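Local coordinates for protein apical membrane antigen 1 (Babesia divergens, PDB 4APM) that probably takes part in forming the moving junction through which this apicomplexan parasite invades host cells, and binds calcium, at residues A225-G230 with E331-L336; N232-A237 with N366-P371. One frame throughout, in Å; residues are numbered along the deposited sequence.

Contact 1: A225-G230 with E331-L336; sequences AIFGRG and ETPNCL
Gly228 and Cys335 form a hydrogen-bonded antiparallel pair at the outer edge of a mixed sheet, and a classic beta bulge sets Asn334 and Cys335 together opposite Gly228. Two donors grip the one carbonyl oxygen: Asn334 N reaches Gly228 O at 3.0 Å, nearly in line with the C=O bond, while Cys335 N comes to it from above the carbonyl plane. In return, Gly228 N donates to Cys335 O (2.7 Å).

Apolar packing gathers on the side of the sheet that carries Phe227 and Leu336. Pro333 CG lies over one face of the Phe227 ring, a CH-pi contact 4.0 Å from the centroid, and Leu336 CD2 approaches CD1 of the same ring obliquely at 3.6 Å. Trp316 meets this ring edge-to-face.

Polar side chains take over beyond the bulge. Arg229, its chain bent at chi3 (57°), brings NH1 to Thr332 O at 2.9 Å, with the oxygen at the guanidinium edge; Asn334 ND2 lies over one guanidinium face, the two planes 44° apart. With Asn334 CG lodged between its own backbone N and carbonyl carbon (chi1 68°), OD1 accepts Gly230 N at 2.9 Å on an in-plane lone pair.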
# COMPACT_ATOMS: atom_id res chain seq x y z
N ALA A 225 3.82 -9.55 -12.10
CA ALA A 225 4.34 -10.19 -10.87
C ALA A 225 3.25 -10.80 -10.03
O ALA A 225 2.16 -10.23 -9.88
CB ALA A 225 5.13 -9.19 -10.04
N ILE A 226 3.59 -11.94 -9.44
CA ILE A 226 2.78 -12.60 -8.45
C ILE A 226 3.65 -12.71 -7.20
O ILE A 226 4.83 -13.07 -7.30
CB ILE A 226 2.43 -14.03 -8.87
CG1 ILE A 226 1.56 -14.04 -10.13
CG2 ILE A 226 1.78 -14.81 -7.72
CD1 ILE A 226 1.45 -15.41 -10.76
N PHE A 227 3.09 -12.38 -6.04
CA PHE A 227 3.80 -12.49 -4.75
C PHE A 227 4.04 -13.95 -4.36
O PHE A 227 3.12 -14.76 -4.43
CB PHE A 227 2.96 -11.84 -3.64
CG PHE A 227 2.94 -10.35 -3.69
CD1 PHE A 227 4.12 -9.62 -3.64
CD2 PHE A 227 1.72 -9.66 -3.68
CE1 PHE A 227 4.10 -8.24 -3.64
CE2 PHE A 227 1.71 -8.28 -3.64
CZ PHE A 227 2.90 -7.56 -3.63
N GLY A 228 5.23 -14.26 -3.86
CA GLY A 228 5.52 -15.60 -3.38
C GLY A 228 6.40 -15.64 -2.14
O GLY A 228 6.90 -14.61 -1.68
N ARG A 229 6.59 -16.84 -1.60
CA ARG A 229 7.67 -17.08 -0.65
C ARG A 229 8.61 -18.18 -1.13
O ARG A 229 8.18 -19.14 -1.78
CB ARG A 229 7.12 -17.41 0.75
CG ARG A 229 6.37 -16.24 1.41
CD ARG A 229 5.73 -16.63 2.74
NE ARG A 229 6.72 -17.14 3.68
CZ ARG A 229 7.63 -16.39 4.31
NH1 ARG A 229 7.68 -15.09 4.11
NH2 ARG A 229 8.48 -16.96 5.15
N GLY A 230 9.89 -18.02 -0.82
CA GLY A 230 10.89 -19.01 -1.16
C GLY A 230 10.55 -20.36 -0.57
O GLY A 230 10.11 -20.45 0.58
N GLU A 331 0.21 -13.44 4.17
CA GLU A 331 1.57 -13.81 4.52
C GLU A 331 2.52 -12.82 3.87
O GLU A 331 2.25 -12.32 2.76
CB GLU A 331 1.90 -15.23 4.03
CG GLU A 331 1.01 -16.32 4.63
CD GLU A 331 1.20 -17.68 3.95
OE1 GLU A 331 2.29 -17.92 3.36
OE2 GLU A 331 0.25 -18.50 3.99
N THR A 332 3.64 -12.58 4.53
CA THR A 332 4.61 -11.60 4.05
C THR A 332 5.32 -12.15 2.81
O THR A 332 5.87 -13.24 2.85
CB THR A 332 5.63 -11.26 5.15
OG1 THR A 332 4.95 -10.67 6.26
CG2 THR A 332 6.66 -10.27 4.63
N PRO A 333 5.26 -11.44 1.68
CA PRO A 333 5.99 -11.96 0.52
C PRO A 333 7.49 -11.74 0.69
O PRO A 333 7.91 -10.75 1.31
CB PRO A 333 5.48 -11.10 -0.64
CG PRO A 333 4.23 -10.44 -0.13
CD PRO A 333 4.42 -10.28 1.34
N ASN A 334 8.29 -12.66 0.15
CA ASN A 334 9.75 -12.47 0.11
C ASN A 334 10.38 -12.86 -1.24
O ASN A 334 11.61 -12.86 -1.38
CB ASN A 334 10.46 -13.18 1.30
CG ASN A 334 10.39 -14.71 1.21
OD1 ASN A 334 10.26 -15.28 0.13
ND2 ASN A 334 10.46 -15.37 2.37
N CYS A 335 9.53 -13.11 -2.24
CA CYS A 335 9.97 -13.17 -3.64
C CYS A 335 8.79 -12.97 -4.60
O CYS A 335 7.62 -12.95 -4.18
CB CYS A 335 10.61 -14.52 -3.93
SG CYS A 335 9.45 -15.86 -3.62
N LEU A 336 9.10 -12.83 -5.88
CA LEU A 336 8.08 -12.65 -6.91
C LEU A 336 8.22 -13.77 -7.97
O LEU A 336 9.31 -14.29 -8.16
CB LEU A 336 8.23 -11.27 -7.57
CG LEU A 336 8.18 -10.00 -6.71
CD1 LEU A 336 8.31 -8.76 -7.58
CD2 LEU A 336 6.92 -9.92 -5.87

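Contact 2: N232-A237 with N366-P371; sequences NGSCVA and NGYIEP
Ser234 and Asn366 meet through their side chains: Asn366 ND2 donates to Ser234 OG at 2.9 Å, almost straight (172°) and within the amide plane. Beside them the backbones join. Cys235 N gives its hydrogen to Asn366 O at 2.7 Å, Tyr368 N gives its own to Cys235 O, and Ala237 N closes the series on Tyr368 O at 3.1 Å. Gly367 CA also lies against Cys235 O, adding a CA-H...O contact.

Tyr368 turns the edge of its ring to the other strand. CE1 rests 3.7 Å from Ser234 CB, which lies in the ring plane, and Val236 CG2 comes obliquely to CD1. With CG opposite the carbonyl carbon, beside the backbone N (chi1 -65°), the ring leans back toward Ser234 and meets it edge-on.

These bonds make a short parallel pairing, Cys235 with Gly367 and Val236 with Tyr368, within the mixed sheet whose other pairings are antiparallel. Past Tyr368 the chain leaves the strand, yet Pro371 returns to Ala237: its CA lies 3.4 Å from Ala237 O, and its CD packs on Ala237 CB.

Further out, a water bridges the start of the pairing, donating to Gly233 O and accepting from Asn366 N. The Asn366 amide is held at its other end as well, where OD1 accepts from Lys396 N. Arg372 makes a cation-pi contact with the Tyr368 ring, and Gly367 bonds through its backbone to Thr388 of the neighbouring antiparallel strand 387-389.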
# COMPACT_ATOMS: atom_id res chain seq x y z
N ASN A 232 12.30 -24.45 -1.22
CA ASN A 232 13.03 -25.49 -1.93
C ASN A 232 13.70 -24.98 -3.20
O ASN A 232 13.68 -25.65 -4.23
CB ASN A 232 12.10 -26.66 -2.28
CG ASN A 232 11.83 -27.56 -1.10
OD1 ASN A 232 11.45 -28.72 -1.27
ND2 ASN A 232 12.03 -27.04 0.11
N GLY A 233 14.22 -23.75 -3.14
CA GLY A 233 15.02 -23.19 -4.23
C GLY A 233 14.21 -22.56 -5.35
O GLY A 233 14.75 -22.17 -6.38
N SER A 234 12.90 -22.46 -5.14
CA SER A 234 12.03 -21.77 -6.08
C SER A 234 11.21 -20.70 -5.35
O SER A 234 11.14 -20.68 -4.12
CB SER A 234 11.10 -22.77 -6.75
OG SER A 234 11.80 -23.57 -7.67
N CYS A 235 10.58 -19.83 -6.12
CA CYS A 235 9.61 -18.91 -5.56
C CYS A 235 8.21 -19.47 -5.78
O CYS A 235 7.81 -19.73 -6.93
CB CYS A 235 9.77 -17.51 -6.18
SG CYS A 235 8.65 -16.25 -5.49
N VAL A 236 7.49 -19.72 -4.69
CA VAL A 236 6.15 -20.31 -4.77
C VAL A 236 5.05 -19.26 -4.46
O VAL A 236 5.09 -18.59 -3.43
CB VAL A 236 5.99 -21.53 -3.83
CG1 VAL A 236 4.60 -22.15 -3.96
CG2 VAL A 236 7.06 -22.58 -4.10
N ALA A 237 4.08 -19.13 -5.37
CA ALA A 237 2.93 -18.24 -5.18
C ALA A 237 2.29 -18.46 -3.82
O ALA A 237 2.05 -19.61 -3.40
CB ALA A 237 1.91 -18.46 -6.29
N ASN A 366 13.42 -19.51 -10.37
CA ASN A 366 12.28 -20.29 -10.86
C ASN A 366 11.00 -20.08 -9.99
O ASN A 366 11.06 -20.18 -8.76
CB ASN A 366 12.65 -21.78 -10.93
CG ASN A 366 11.49 -22.65 -11.37
OD1 ASN A 366 11.08 -22.63 -12.53
ND2 ASN A 366 10.90 -23.37 -10.41
N GLY A 367 9.86 -19.80 -10.63
CA GLY A 367 8.62 -19.55 -9.88
C GLY A 367 7.49 -20.51 -10.19
O GLY A 367 7.32 -20.94 -11.35
N TYR A 368 6.70 -20.86 -9.17
CA TYR A 368 5.39 -21.48 -9.39
C TYR A 368 4.30 -20.44 -9.36
O TYR A 368 4.17 -19.72 -8.38
CB TYR A 368 5.12 -22.56 -8.35
CG TYR A 368 6.06 -23.72 -8.46
CD1 TYR A 368 7.41 -23.57 -8.10
CD2 TYR A 368 5.66 -24.92 -9.03
CE1 TYR A 368 8.31 -24.61 -8.25
CE2 TYR A 368 6.55 -25.98 -9.17
CZ TYR A 368 7.87 -25.81 -8.78
OH TYR A 368 8.77 -26.85 -8.94
N ILE A 369 3.53 -20.34 -10.45
CA ILE A 369 2.43 -19.37 -10.52
C ILE A 369 1.24 -19.70 -9.59
O ILE A 369 0.58 -18.79 -9.09
CB ILE A 369 1.92 -19.14 -11.96
CG1 ILE A 369 1.34 -20.42 -12.56
CG2 ILE A 369 3.01 -18.54 -12.84
CD1 ILE A 369 0.53 -20.18 -13.82
N GLU A 370 0.95 -20.99 -9.40
CA GLU A 370 -0.19 -21.41 -8.58
C GLU A 370 0.27 -21.70 -7.16
O GLU A 370 1.29 -22.35 -6.95
CB GLU A 370 -0.85 -22.68 -9.15
CG GLU A 370 -1.87 -22.45 -10.26
CD GLU A 370 -3.14 -21.80 -9.76
OE1 GLU A 370 -3.78 -22.35 -8.82
OE2 GLU A 370 -3.52 -20.74 -10.31
N PRO A 371 -0.52 -21.25 -6.18
CA PRO A 371 -0.35 -21.62 -4.78
C PRO A 371 -0.34 -23.13 -4.54
O PRO A 371 -0.68 -23.90 -5.43
CB PRO A 371 -1.58 -21.01 -4.11
CG PRO A 371 -1.92 -19.84 -4.96
CD PRO A 371 -1.62 -20.29 -6.36
O HOH W 1 15.37 -20.81 -8.46

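In the fold
Past the N-terminal half of the chain, strand 225-231 turns directly into strand 234-237, its antiparallel neighbour. Contact 1 closes a loop of about a hundred residues by returning 331-336 to the first strand's outer flank; contact 2 closes a longer one when 366-371 reaches the second strand. The loops cross rather than nest, because 331-336 falls between the partners of contact 2. With the turn between 225-231 and 234-237, they set four strands side by side in one mixed sheet, in the order 335-339, 225-231, 234-237, 367-368. The Cys235–Cys335 disulfide crosses over strand 225-231, joining the contacts covalently. Contact 1 is consistent with domain II of the AMA1 ectodomain, contact 2 with a junction between domains II and III.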